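Local coordinates for protein 6-phosphogluconolactonase (Thermotoga maritima, PDB 1VL1) that catalyses the hydrolysis of 6-phosphogluconolactone to 6-phosphogluconate, the second step in the oxidative stage of the pentose phosphate pathway, at residues Ser153-Glu158 / Val177-Leu182; Lys122-Tyr127 / Val166-Pro171; Phe69-Ile74 / Ala104-Gly109; Lys46-Leu51 / Arg73-Leu78. One frame throughout, in Å; residues are numbered along the deposited sequence.

Overall arrangement
Contacts 4 and 3 come first along the chain and close before contacts 2 and 1 open. Contacts 3 and 4 share Arg-73 and Ile-74, their centres about 9 Å apart; contacts 1 and 2 have segments that alternate in sequence and centres likewise about 9 Å apart. Contact 4 pairs strands 47-51 and 74-82. Strand 179-182 of contact 1 lies antiparallel to strand 74-82 and next to strand 166-168 of contact 2, so one mixed sheet of the Rossmann-like fold ties the earlier strand pair to these later strands. Contact 3 lies at the start of strand 74-82, its centre about 28 Å from that of contact 1. Tyr-127 of contact 2 hydrogen-bonds to Leu-78 of contact 4.

Contact 1 of 4, residues Ser153-Glu158 / Val177-Leu182; sequences SIFDLE and VPRVTL
Ser-153 meets strand 179-182 through two hydrogen bonds, one from its backbone and one at its hydroxyl. Its N donates to Thr-181 OG1 (3.1 Å, angle at H 156°). Thr-181 OG1 in turn donates to Leu-182 O at 2.8 Å, so it accepts across the contact and donates within its own strand; chi1 of -171°, with OG1 anti to the backbone N, turns the hydroxyl toward both partners. At the other bond, Arg-179 NH1 donates to Ser-153 OG (2.9 Å), and the oxygen lies close to the guanidinium plane. Ser-153 OG is also hydrogen-bonded to Asp-80 OD2, which places a carboxylate in the second shell of the arginine. The remaining nitrogens of Arg-179 are occupied: NH2 by Pro-175 O, NE by weak bonds to Val-177 O (3.3 Å) and Ser-172 O. Over one guanidinium face comes the rim of Phe-155, with CE2 3.8 Å from NH1 of Arg-179 and the two planes 82° apart. A leucine in place of Arg-179 would probably leave Ser-153 OG to Asp-80 alone among the partners named, and the carbonyl of Pro-175 without its mate. Arg-82 lies close by, and a bound citrate, probably from the crystallisation liquor, sits about 4 Å from the Arg-179 side chain. A guanidinium bonded at NH1 and NH2, and weakly at NE, beside a second arginine is consistent with a pocket for an anionic ligand.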
loop_
_atom_site.group_PDB
_atom_site.type_symbol
_atom_site.label_atom_id
_atom_site.label_comp_id
_atom_site.label_asym_id
_atom_site.label_seq_id
_atom_site.Cartn_x
_atom_site.Cartn_y
_atom_site.Cartn_z
ATOM N N SER A 153 7.066 4.297 -1.634
ATOM C CA SER A 153 7.985 5.390 -2.021
ATOM C C SER A 153 9.405 4.830 -2.204
ATOM O O SER A 153 10.417 5.488 -1.875
ATOM C CB SER A 153 7.950 6.562 -1.049
ATOM O OG SER A 153 6.865 7.474 -1.263
ATOM N N ILE A 154 9.466 3.599 -2.701
ATOM C CA ILE A 154 10.734 2.996 -3.100
ATOM C C ILE A 154 10.987 3.308 -4.599
ATOM O O ILE A 154 10.336 2.724 -5.488
ATOM C CB ILE A 154 10.735 1.500 -2.882
ATOM C CG1 ILE A 154 10.383 1.130 -1.434
ATOM C CG2 ILE A 154 12.071 0.948 -3.346
ATOM C CD1 ILE A 154 9.957 -0.275 -1.215
ATOM N N PHE A 155 11.908 4.222 -4.849
ATOM C CA PHE A 155 12.271 4.680 -6.185
ATOM C C PHE A 155 13.596 4.077 -6.626
ATOM O O PHE A 155 13.846 3.961 -7.822
ATOM C CB PHE A 155 12.376 6.210 -6.231
ATOM C CG PHE A 155 11.026 6.904 -6.125
ATOM C CD1 PHE A 155 10.265 7.156 -7.223
ATOM C CD2 PHE A 155 10.510 7.226 -4.910
ATOM C CE1 PHE A 155 9.022 7.746 -7.102
ATOM C CE2 PHE A 155 9.256 7.778 -4.783
ATOM C CZ PHE A 155 8.517 8.029 -5.858
ATOM N N ASP A 156 14.418 3.705 -5.654
ATOM C CA ASP A 156 15.775 3.177 -5.801
ATOM C C ASP A 156 15.891 1.827 -5.079
ATOM O O ASP A 156 15.335 1.633 -4.005
ATOM C CB ASP A 156 16.805 4.161 -5.214
ATOM C CG ASP A 156 16.962 5.362 -6.073
ATOM O OD1 ASP A 156 17.473 5.199 -7.190
ATOM O OD2 ASP A 156 16.543 6.476 -5.761
ATOM N N LEU A 157 16.675 0.907 -5.623
ATOM C CA LEU A 157 16.796 -0.383 -4.961
ATOM C C LEU A 157 17.454 -0.299 -3.580
ATOM O O LEU A 157 17.058 -1.033 -2.670
ATOM C CB LEU A 157 17.500 -1.422 -5.864
ATOM C CG LEU A 157 16.846 -1.601 -7.246
ATOM C CD1 LEU A 157 17.559 -2.717 -7.948
ATOM C CD2 LEU A 157 15.377 -1.884 -7.144
ATOM N N GLU A 158 18.399 0.611 -3.403
ATOM C CA GLU A 158 19.051 0.766 -2.112
ATOM C C GLU A 158 18.007 1.013 -1.057
ATOM O O GLU A 158 18.118 0.495 0.058
ATOM C CB GLU A 158 20.037 1.959 -2.131
ATOM C CG GLU A 158 20.760 2.169 -0.794
ATOM C CD GLU A 158 21.667 3.349 -0.779
ATOM O OE1 GLU A 158 21.840 3.986 -1.818
ATOM O OE2 GLU A 158 22.260 3.578 0.285
ATOM N N VAL A 177 9.763 15.397 -3.057
ATOM C CA VAL A 177 9.854 15.632 -1.618
ATOM C C VAL A 177 10.427 14.395 -0.968
ATOM O O VAL A 177 10.323 13.295 -1.529
ATOM C CB VAL A 177 8.446 15.941 -0.987
ATOM C CG1 VAL A 177 7.931 17.309 -1.492
ATOM C CG2 VAL A 177 7.425 14.821 -1.200
ATOM N N PRO A 178 11.065 14.538 0.185
ATOM C CA PRO A 178 11.526 13.377 0.906
ATOM C C PRO A 178 10.337 12.508 1.271
ATOM O O PRO A 178 9.217 12.999 1.386
ATOM C CB PRO A 178 12.177 13.961 2.147
ATOM C CG PRO A 178 12.502 15.293 1.806
ATOM C CD PRO A 178 11.398 15.789 0.882
ATOM N N ARG A 179 10.586 11.218 1.361
ATOM C CA ARG A 179 9.537 10.236 1.635
ATOM C C ARG A 179 9.955 9.306 2.783
ATOM O O ARG A 179 11.166 9.022 2.982
ATOM C CB ARG A 179 9.205 9.321 0.437
ATOM C CG ARG A 179 9.196 9.893 -0.961
ATOM C CD ARG A 179 8.144 10.850 -1.124
ATOM N NE ARG A 179 7.908 11.327 -2.516
ATOM C CZ ARG A 179 7.029 10.806 -3.360
ATOM N NH1 ARG A 179 6.401 9.649 -3.098
ATOM N NH2 ARG A 179 6.789 11.428 -4.497
ATOM N N VAL A 180 8.952 8.809 3.502
ATOM C CA VAL A 180 9.100 7.747 4.483
ATOM C C VAL A 180 8.423 6.529 3.860
ATOM O O VAL A 180 7.320 6.649 3.339
ATOM C CB VAL A 180 8.445 8.139 5.799
ATOM C CG1 VAL A 180 8.359 6.918 6.738
ATOM C CG2 VAL A 180 9.170 9.319 6.379
ATOM N N THR A 181 9.106 5.392 3.838
ATOM C CA THR A 181 8.533 4.240 3.181
ATOM C C THR A 181 8.816 2.947 3.883
ATOM O O THR A 181 9.875 2.754 4.471
ATOM C CB THR A 181 9.053 4.169 1.694
ATOM O OG1 THR A 181 8.340 3.143 0.952
ATOM C CG2 THR A 181 10.497 3.835 1.654
ATOM N N LEU A 182 7.847 2.015 3.814
ATOM C CA LEU A 182 8.178 0.654 4.105
ATOM C C LEU A 182 9.167 0.185 3.081
ATOM O O LEU A 182 9.185 0.682 1.949
ATOM C CB LEU A 182 6.954 -0.245 3.984
ATOM C CG LEU A 182 5.867 -0.043 5.017
ATOM C CD1 LEU A 182 4.746 -1.142 4.916
ATOM C CD2 LEU A 182 6.317 0.028 6.356
#

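Contact 2 of 4, residues Lys122-Tyr127 / Val166-Pro171; sequences KACEKY and VTFTDP
Val-166 fits beneath the helical turn that carries Cys-124 and Tyr-127. CG1 touches both residues, lying 4.1 Å from Cys-124 CB, while CG2 lies 4.0 Å from Tyr-127 CD2, the valine and tyrosine side chains crossing at about a right angle. Val-166 CB rests on the backbone carbonyl of Cys-124, 3.8 Å from its O. With Val-166 cut back to alanine, both methyl contacts are lost, which would probably leave a gap under Cys-124 and one side of the Tyr-127 ring less supported. Farther along the strand, Cys-124 SG approaches Thr-167 O closely, at 3.3 Å, and reaches Phe-168, 3.5 Å from its CB and 4.9 Å from the ring centroid. At 78° from the ring normal, this is a sulfur-aromatic contact at the edge; since the cysteine was modelled in two conformers, these approaches describe one of them. Phe-168 chi1 of 67° keeps the ring beside the sulfur. No hydrogen bond joins the two segments directly. In the next shell, Glu-128 OE1 hydrogen-bonds to Val-166 N, anchoring the strand's start to the same helix, and Tyr-127 OH is fixed by Leu-78 O. The 122-127 part of helix 120-134 runs nearly antiparallel to strand 166-168, their axes 170° apart and 7.5 Å distant, with Val-180 of neighbouring strand 179-182 touching both Cys-124 and Val-166.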
loop_
_atom_site.group_PDB
_atom_site.type_symbol
_atom_site.label_atom_id
_atom_site.label_comp_id
_atom_site.label_asym_id
_atom_site.label_seq_id
_atom_site.Cartn_x
_atom_site.Cartn_y
_atom_site.Cartn_z
ATOM N N LYS A 122 13.038 10.358 12.972
ATOM C CA LYS A 122 12.224 10.038 14.145
ATOM C C LYS A 122 10.836 9.548 13.687
ATOM O O LYS A 122 10.225 8.655 14.306
ATOM C CB LYS A 122 12.071 11.246 15.049
ATOM C CG LYS A 122 13.361 11.763 15.543
ATOM C CD LYS A 122 14.040 10.809 16.464
ATOM C CE LYS A 122 15.233 11.520 17.054
ATOM N NZ LYS A 122 16.104 10.719 17.965
ATOM N N ALA A 123 10.302 10.181 12.633
ATOM C CA ALA A 123 9.043 9.717 12.058
ATOM C C ALA A 123 9.149 8.265 11.603
ATOM O O ALA A 123 8.269 7.437 11.856
ATOM C CB ALA A 123 8.667 10.622 10.876
ATOM N N CYS A 124 10.266 7.934 10.975
ATOM C CA CYS A 124 10.525 6.540 10.550
ATOM C C CYS A 124 10.562 5.573 11.723
ATOM O O CYS A 124 9.913 4.520 11.671
ATOM C CB CYS A 124 11.829 6.377 9.792
ATOM S SG CYS A 124 11.935 7.084 8.146
ATOM N N GLU A 125 11.293 5.918 12.770
ATOM C CA GLU A 125 11.545 5.017 13.883
ATOM C C GLU A 125 10.280 4.814 14.673
ATOM O O GLU A 125 9.986 3.698 15.117
ATOM C CB GLU A 125 12.683 5.556 14.724
ATOM C CG GLU A 125 13.968 5.520 13.976
ATOM C CD GLU A 125 15.101 6.184 14.676
ATOM O OE1 GLU A 125 14.885 6.929 15.704
ATOM O OE2 GLU A 125 16.245 5.938 14.188
ATOM N N LYS A 126 9.507 5.906 14.830
ATOM C CA LYS A 126 8.217 5.839 15.493
ATOM C C LYS A 126 7.286 4.892 14.744
ATOM O O LYS A 126 6.608 4.083 15.329
ATOM C CB LYS A 126 7.605 7.229 15.629
ATOM C CG LYS A 126 6.167 7.220 16.210
ATOM C CD LYS A 126 5.651 8.635 16.392
ATOM C CE LYS A 126 4.195 8.687 16.562
ATOM N NZ LYS A 126 3.721 10.071 16.976
ATOM N N TYR A 127 7.239 5.019 13.424
ATOM C CA TYR A 127 6.327 4.203 12.637
ATOM C C TYR A 127 6.801 2.767 12.670
ATOM O O TYR A 127 5.994 1.858 12.808
ATOM C CB TYR A 127 6.346 4.705 11.189
ATOM C CG TYR A 127 5.269 4.146 10.329
ATOM C CD1 TYR A 127 3.979 4.037 10.816
ATOM C CD2 TYR A 127 5.500 3.731 9.029
ATOM C CE1 TYR A 127 2.928 3.560 10.030
ATOM C CE2 TYR A 127 4.447 3.246 8.247
ATOM C CZ TYR A 127 3.186 3.142 8.745
ATOM O OH TYR A 127 2.115 2.636 7.981
ATOM N N VAL A 166 11.203 0.375 7.985
ATOM C CA VAL A 166 10.802 1.680 7.523
ATOM C C VAL A 166 12.067 2.478 7.316
ATOM O O VAL A 166 12.972 2.434 8.184
ATOM C CB VAL A 166 9.929 2.404 8.558
ATOM C CG1 VAL A 166 9.384 3.683 7.949
ATOM C CG2 VAL A 166 8.770 1.502 8.985
ATOM N N THR A 167 12.173 3.138 6.177
ATOM C CA THR A 167 13.295 4.019 5.919
ATOM C C THR A 167 12.830 5.341 5.317
ATOM O O THR A 167 11.634 5.582 5.172
ATOM C CB THR A 167 14.334 3.325 5.025
ATOM O OG1 THR A 167 15.538 4.127 5.000
ATOM C CG2 THR A 167 13.874 3.225 3.602
ATOM N N PHE A 168 13.755 6.211 4.955
ATOM C CA PHE A 168 13.378 7.480 4.325
ATOM C C PHE A 168 14.289 7.778 3.111
ATOM O O PHE A 168 15.358 7.153 2.970
ATOM C CB PHE A 168 13.350 8.629 5.343
ATOM C CG PHE A 168 14.695 9.008 5.912
ATOM C CD1 PHE A 168 15.467 9.967 5.282
ATOM C CD2 PHE A 168 15.152 8.440 7.095
ATOM C CE1 PHE A 168 16.717 10.342 5.831
ATOM C CE2 PHE A 168 16.361 8.805 7.656
ATOM C CZ PHE A 168 17.144 9.760 7.009
ATOM N N THR A 169 13.872 8.705 2.251
ATOM C CA THR A 169 14.564 8.966 0.977
ATOM C C THR A 169 14.996 10.421 0.955
ATOM O O THR A 169 14.505 11.233 1.723
ATOM C CB THR A 169 13.638 8.676 -0.257
ATOM O OG1 THR A 169 12.584 9.652 -0.306
ATOM C CG2 THR A 169 12.927 7.311 -0.170
ATOM N N ASP A 170 15.900 10.739 0.035
ATOM C CA ASP A 170 16.092 12.116 -0.359
ATOM C C ASP A 170 14.875 12.584 -1.203
ATOM O O ASP A 170 14.048 11.775 -1.559
ATOM C CB ASP A 170 17.404 12.230 -1.125
ATOM C CG ASP A 170 18.604 11.644 -0.326
ATOM O OD1 ASP A 170 18.645 11.612 0.933
ATOM O OD2 ASP A 170 19.584 11.180 -0.931
ATOM N N PRO A 171 14.721 13.879 -1.479
ATOM C CA PRO A 171 13.674 14.316 -2.420
ATOM C C PRO A 171 13.625 13.427 -3.683
ATOM O O PRO A 171 14.599 13.338 -4.439
ATOM C CB PRO A 171 14.073 15.756 -2.739
ATOM C CG PRO A 171 14.666 16.234 -1.432
ATOM C CD PRO A 171 15.488 15.033 -0.948
#

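Contact 3 of 4, residues Phe69-Ile74 / Ala104-Gly109; sequences FPWNRI and AKIPSG
Trp-71 has its indole held between two beta-carbons, one from each segment. Ala-104 CB sits over one face, 3.8 Å from the centroid of the five-membered ring and 23° off the ring normal, which makes it a CH-pi contact; its nearest ring atom is Trp-71 CE2, at 3.5 Å. The opposite face is covered by Phe-69 CB of the tryptophan's own segment, 3.9 Å above the plane and over its centre. Carbon on both sides probably limits tilting of the indole. Chi1 of -65° lays CG anti to the carbonyl carbon and carries the ring across toward Ala-104.

Ile-106 adds an oblique approach: its CG1 comes 3.7 Å from Trp-71 CE3, at the six-membered part of the indole. The carbonyl O of Lys-105 lies 3.6 Å from Trp-71 CB. Lys-105 is the centre of an inverse gamma turn, as Pro-70 is in the partner segment, so each loop has a tight turn close to the tryptophan. Next along, the Pro-107 ring packs on Asn-72, with CD 3.7 Å from Asn-72 CA and CG 3.9 Å from Asn-72 CB. No hydrogen bond crosses between the segments, so the contact is mainly apolar, with backbone carbonyls at its margin. Asn-110, just after 104-109, ties the two loops through its ND2, which bonds to the carbonyls of Asn-72 and Ile-74.

Both segments are connections, one leading from helix 57-64 into strand 74-82, the other from helix 92-101 into strand 111-112. Trp-71 and Ile-106 also touch Phe-76 on strand 74-82, while Phe-69 packs against helix 25-43.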
loop_
_atom_site.group_PDB
_atom_site.type_symbol
_atom_site.label_atom_id
_atom_site.label_comp_id
_atom_site.label_asym_id
_atom_site.label_seq_id
_atom_site.Cartn_x
_atom_site.Cartn_y
_atom_site.Cartn_z
ATOM N N PHE A 69 -18.013 -4.307 6.948
ATOM C CA PHE A 69 -16.958 -5.060 7.641
ATOM C C PHE A 69 -17.033 -4.779 9.127
ATOM O O PHE A 69 -17.605 -3.730 9.556
ATOM C CB PHE A 69 -15.592 -4.630 7.155
ATOM C CG PHE A 69 -15.266 -5.046 5.746
ATOM C CD1 PHE A 69 -15.069 -6.365 5.437
ATOM C CD2 PHE A 69 -15.070 -4.086 4.753
ATOM C CE1 PHE A 69 -14.744 -6.739 4.129
ATOM C CE2 PHE A 69 -14.725 -4.451 3.459
ATOM C CZ PHE A 69 -14.585 -5.786 3.146
ATOM N N PRO A 70 -16.502 -5.691 9.948
ATOM C CA PRO A 70 -16.319 -5.393 11.340
ATOM C C PRO A 70 -15.024 -4.590 11.470
ATOM O O PRO A 70 -13.956 -5.149 11.692
ATOM C CB PRO A 70 -16.224 -6.773 11.977
ATOM C CG PRO A 70 -15.585 -7.602 10.961
ATOM C CD PRO A 70 -16.024 -7.054 9.609
ATOM N N TRP A 71 -15.119 -3.270 11.313
ATOM C CA TRP A 71 -13.926 -2.445 11.174
ATOM C C TRP A 71 -13.019 -2.473 12.367
ATOM O O TRP A 71 -11.836 -2.157 12.212
ATOM C CB TRP A 71 -14.336 -1.008 10.934
ATOM C CG TRP A 71 -15.068 -0.831 9.624
ATOM C CD1 TRP A 71 -16.352 -0.482 9.470
ATOM C CD2 TRP A 71 -14.518 -0.954 8.310
ATOM N NE1 TRP A 71 -16.669 -0.402 8.138
ATOM C CE2 TRP A 71 -15.561 -0.686 7.395
ATOM C CE3 TRP A 71 -13.256 -1.243 7.813
ATOM C CZ2 TRP A 71 -15.371 -0.700 6.006
ATOM C CZ3 TRP A 71 -13.055 -1.261 6.443
ATOM C CH2 TRP A 71 -14.114 -0.979 5.549
ATOM N N ASN A 72 -13.567 -2.680 13.553
ATOM C CA ASN A 72 -12.737 -2.853 14.744
ATOM C C ASN A 72 -11.745 -4.001 14.677
ATOM O O ASN A 72 -10.814 -4.047 15.466
ATOM C CB ASN A 72 -13.559 -2.996 15.993
ATOM C CG ASN A 72 -14.479 -4.212 15.992
ATOM O OD1 ASN A 72 -15.261 -4.396 15.071
ATOM N ND2 ASN A 72 -14.403 -5.030 17.045
ATOM N N ARG A 73 -11.944 -4.938 13.764
ATOM C CA ARG A 73 -11.027 -6.101 13.619
ATOM C C ARG A 73 -10.029 -5.852 12.505
ATOM O O ARG A 73 -9.197 -6.708 12.213
ATOM C CB ARG A 73 -11.873 -7.326 13.304
ATOM C CG ARG A 73 -12.744 -7.733 14.475
ATOM C CD ARG A 73 -13.674 -8.893 14.191
ATOM N NE ARG A 73 -12.902 -10.059 13.748
ATOM C CZ ARG A 73 -13.368 -11.007 12.951
ATOM N NH1 ARG A 73 -14.632 -11.012 12.553
ATOM N NH2 ARG A 73 -12.586 -12.019 12.607
ATOM N N ILE A 74 -10.081 -4.693 11.861
ATOM C CA ILE A 74 -9.185 -4.428 10.741
ATOM C C ILE A 74 -8.228 -3.308 11.057
ATOM O O ILE A 74 -8.658 -2.223 11.413
ATOM C CB ILE A 74 -9.946 -4.126 9.437
ATOM C CG1 ILE A 74 -10.949 -5.258 9.133
ATOM C CG2 ILE A 74 -8.952 -3.926 8.301
ATOM C CD1 ILE A 74 -12.012 -4.888 8.107
ATOM N N ALA A 104 -15.534 5.128 6.838
ATOM C CA ALA A 104 -15.865 3.962 7.625
ATOM C C ALA A 104 -15.578 4.223 9.096
ATOM O O ALA A 104 -14.668 4.976 9.439
ATOM C CB ALA A 104 -15.017 2.797 7.135
ATOM N N LYS A 105 -16.348 3.611 9.980
ATOM C CA LYS A 105 -16.145 3.824 11.422
ATOM C C LYS A 105 -15.052 2.865 11.957
ATOM O O LYS A 105 -15.307 1.913 12.704
ATOM C CB LYS A 105 -17.483 3.794 12.164
ATOM C CG LYS A 105 -18.285 5.121 11.872
ATOM C CD LYS A 105 -19.751 5.188 12.383
ATOM C CE LYS A 105 -20.498 6.394 11.772
ATOM N NZ LYS A 105 -21.592 6.962 12.579
ATOM N N ILE A 106 -13.830 3.150 11.544
ATOM C CA ILE A 106 -12.667 2.411 11.973
ATOM C C ILE A 106 -12.124 3.070 13.237
ATOM O O ILE A 106 -11.866 4.310 13.243
ATOM C CB ILE A 106 -11.622 2.432 10.866
ATOM C CG1 ILE A 106 -12.115 1.818 9.524
ATOM C CG2 ILE A 106 -10.349 1.743 11.342
ATOM C CD1 ILE A 106 -11.298 2.255 8.270
ATOM N N PRO A 107 -11.957 2.289 14.318
ATOM C CA PRO A 107 -11.370 2.819 15.553
ATOM C C PRO A 107 -10.058 3.553 15.301
ATOM O O PRO A 107 -9.241 3.129 14.478
ATOM C CB PRO A 107 -11.142 1.565 16.395
ATOM C CG PRO A 107 -12.301 0.660 15.984
ATOM C CD PRO A 107 -12.295 0.852 14.451
ATOM N N SER A 108 -9.882 4.684 15.965
ATOM C CA SER A 108 -8.620 5.461 15.803
ATOM C C SER A 108 -7.352 4.630 15.996
ATOM O O SER A 108 -6.399 4.736 15.212
ATOM C CB SER A 108 -8.598 6.639 16.757
ATOM O OG SER A 108 -7.371 7.326 16.598
ATOM N N GLY A 109 -7.381 3.792 17.026
ATOM C CA GLY A 109 -6.274 2.915 17.397
ATOM C C GLY A 109 -5.886 1.908 16.321
ATOM O O GLY A 109 -4.791 1.355 16.365
#

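Contact 4 of 4, residues Lys46-Leu51 / Arg73-Leu78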
loop_
_atom_site.group_PDB
_atom_site.type_symbol
_atom_site.label_atom_id
_atom_site.label_comp_id
_atom_site.label_asym_id
_atom_site.label_seq_id
_atom_site.Cartn_x
_atom_site.Cartn_y
_atom_site.Cartn_z
ATOM N N LYS A 46 -8.021 -10.553 14.169
ATOM C CA LYS A 46 -7.598 -9.240 13.666
ATOM C C LYS A 46 -6.842 -9.428 12.366
ATOM O O LYS A 46 -6.083 -10.389 12.222
ATOM C CB LYS A 46 -6.676 -8.546 14.659
ATOM C CG LYS A 46 -7.223 -8.538 16.065
ATOM C CD LYS A 46 -6.378 -7.650 16.995
ATOM C CE LYS A 46 -5.037 -8.303 17.350
ATOM N NZ LYS A 46 -4.239 -7.595 18.410
ATOM N N ILE A 47 -7.040 -8.523 11.439
ATOM C CA ILE A 47 -6.245 -8.566 10.220
ATOM C C ILE A 47 -5.494 -7.253 10.042
ATOM O O ILE A 47 -5.940 -6.191 10.549
ATOM C CB ILE A 47 -7.088 -8.962 8.975
ATOM C CG1 ILE A 47 -8.145 -7.893 8.641
ATOM C CG2 ILE A 47 -7.782 -10.304 9.201
ATOM C CD1 ILE A 47 -8.671 -7.981 7.198
ATOM N N PHE A 48 -4.374 -7.317 9.301
ATOM C CA PHE A 48 -3.481 -6.196 9.158
ATOM C C PHE A 48 -3.269 -5.927 7.686
ATOM O O PHE A 48 -2.828 -6.834 6.935
ATOM C CB PHE A 48 -2.156 -6.444 9.867
ATOM C CG PHE A 48 -2.355 -6.734 11.299
ATOM C CD1 PHE A 48 -2.651 -8.041 11.695
ATOM C CD2 PHE A 48 -2.405 -5.726 12.239
ATOM C CE1 PHE A 48 -2.933 -8.345 13.003
ATOM C CE2 PHE A 48 -2.691 -6.032 13.602
ATOM C CZ PHE A 48 -2.944 -7.333 13.964
ATOM N N VAL A 49 -3.650 -4.722 7.293
ATOM C CA VAL A 49 -3.699 -4.298 5.882
ATOM C C VAL A 49 -2.842 -3.052 5.609
ATOM O O VAL A 49 -3.023 -2.021 6.217
ATOM C CB VAL A 49 -5.155 -4.062 5.416
ATOM C CG1 VAL A 49 -5.202 -3.782 3.933
ATOM C CG2 VAL A 49 -6.064 -5.244 5.820
ATOM N N VAL A 50 -1.906 -3.163 4.644
ATOM C CA VAL A 50 -1.049 -2.072 4.174
ATOM C C VAL A 50 -1.731 -1.412 2.966
ATOM O O VAL A 50 -2.252 -2.131 2.088
ATOM C CB VAL A 50 0.321 -2.557 3.721
ATOM C CG1 VAL A 50 1.098 -1.425 3.020
ATOM C CG2 VAL A 50 1.100 -3.073 4.889
ATOM N N LEU A 51 -1.801 -0.078 2.979
ATOM C CA LEU A 51 -2.433 0.699 1.896
ATOM C C LEU A 51 -1.467 1.707 1.277
ATOM O O LEU A 51 -0.883 2.520 1.994
ATOM C CB LEU A 51 -3.593 1.498 2.449
ATOM C CG LEU A 51 -4.682 0.759 3.172
ATOM C CD1 LEU A 51 -5.743 1.749 3.739
ATOM C CD2 LEU A 51 -5.309 -0.324 2.309
ATOM N N ARG A 73 -11.944 -4.938 13.764
ATOM C CA ARG A 73 -11.027 -6.101 13.619
ATOM C C ARG A 73 -10.029 -5.852 12.505
ATOM O O ARG A 73 -9.197 -6.708 12.213
ATOM C CB ARG A 73 -11.873 -7.326 13.304
ATOM C CG ARG A 73 -12.744 -7.733 14.475
ATOM C CD ARG A 73 -13.674 -8.893 14.191
ATOM N NE ARG A 73 -12.902 -10.059 13.748
ATOM C CZ ARG A 73 -13.368 -11.007 12.951
ATOM N NH1 ARG A 73 -14.632 -11.012 12.553
ATOM N NH2 ARG A 73 -12.586 -12.019 12.607
ATOM N N ILE A 74 -10.081 -4.693 11.861
ATOM C CA ILE A 74 -9.185 -4.428 10.741
ATOM C C ILE A 74 -8.228 -3.308 11.057
ATOM O O ILE A 74 -8.658 -2.223 11.413
ATOM C CB ILE A 74 -9.946 -4.126 9.437
ATOM C CG1 ILE A 74 -10.949 -5.258 9.133
ATOM C CG2 ILE A 74 -8.952 -3.926 8.301
ATOM C CD1 ILE A 74 -12.012 -4.888 8.107
ATOM N N HIS A 75 -6.927 -3.593 10.971
ATOM C CA HIS A 75 -5.864 -2.574 11.227
ATOM C C HIS A 75 -5.203 -2.141 9.951
ATOM O O HIS A 75 -4.825 -2.998 9.121
ATOM C CB HIS A 75 -4.833 -3.142 12.194
ATOM C CG HIS A 75 -5.404 -3.462 13.529
ATOM N ND1 HIS A 75 -5.097 -2.749 14.662
ATOM C CD2 HIS A 75 -6.307 -4.399 13.894
ATOM C CE1 HIS A 75 -5.803 -3.225 15.671
ATOM N NE2 HIS A 75 -6.540 -4.227 15.234
ATOM N N PHE A 76 -5.047 -0.824 9.771
ATOM C CA PHE A 76 -4.549 -0.299 8.507
ATOM C C PHE A 76 -3.195 0.430 8.711
ATOM O O PHE A 76 -3.018 1.092 9.705
ATOM C CB PHE A 76 -5.565 0.712 7.887
ATOM C CG PHE A 76 -6.833 0.060 7.352
ATOM C CD1 PHE A 76 -6.803 -0.635 6.165
ATOM C CD2 PHE A 76 -8.008 0.100 8.054
ATOM C CE1 PHE A 76 -7.935 -1.234 5.648
ATOM C CE2 PHE A 76 -9.158 -0.517 7.525
ATOM C CZ PHE A 76 -9.095 -1.163 6.349
ATOM N N PHE A 77 -2.313 0.297 7.726
ATOM C CA PHE A 77 -1.003 0.914 7.742
ATOM C C PHE A 77 -0.730 1.558 6.418
ATOM O O PHE A 77 -0.983 0.947 5.383
ATOM C CB PHE A 77 0.076 -0.158 7.984
ATOM C CG PHE A 77 -0.155 -0.973 9.217
ATOM C CD1 PHE A 77 -1.054 -2.034 9.208
ATOM C CD2 PHE A 77 0.524 -0.705 10.357
ATOM C CE1 PHE A 77 -1.312 -2.741 10.341
ATOM C CE2 PHE A 77 0.272 -1.433 11.526
ATOM C CZ PHE A 77 -0.618 -2.456 11.502
ATOM N N LEU A 78 -0.225 2.785 6.368
ATOM C CA LEU A 78 0.249 3.319 5.084
ATOM C C LEU A 78 1.512 2.636 4.587
ATOM O O LEU A 78 2.408 2.368 5.389
ATOM C CB LEU A 78 0.559 4.789 5.242
ATOM C CG LEU A 78 -0.641 5.681 4.990
ATOM C CD1 LEU A 78 -1.929 5.307 5.666
ATOM C CD2 LEU A 78 -0.219 7.054 5.336
#
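Ile-47 and His-75 are joined in the parallel pair that forms the two strands of a beta-alpha-beta unit, strand 47-51, helix 57-64 and strand 74-82, in a Rossmann-like family. Backbone hydrogen bonds define the register. Strand 47-51 donates from Ile-47, Val-49 and Leu-51 to the carbonyls of Arg-73, His-75 and Phe-77, and receives from His-75 and Phe-77 at Ile-47 O and Val-49 O. The shortest bond runs from Leu-51 N to Phe-77 O, at 2.7 Å. The one from Phe-77 N to Val-49 O spans 2.9 Å and is the most bent, at 148°. The strand axes diverge by 28°, the usual twist.

Apolar contacts occupy one face, lined by Ile-47, Val-49, Leu-51, Ile-74, Phe-76 and Leu-78. Leu-51 CD1 lies 3.6 Å from Phe-76 CD1, and Val-49 CG2 meets Ile-74 CG2 at 4.0 Å. Helix 25-43 packs on Ile-47 and helix 92-101 on Leu-51.

Phe-48, His-75 and Phe-77, with Val-50, line the other face, where helix 120-134 reaches Phe-77. Phe-48 and Phe-77 meet edge by edge, with CD2 of Phe-48 3.7 Å from CE1 of Phe-77. Phe-48 and His-75 lie side by side with planes 32° apart, an oblique pair. Beyond the strand pair, the extended start of the Lys-46 chain brings its CD 3.9 Å from His-75 NE2.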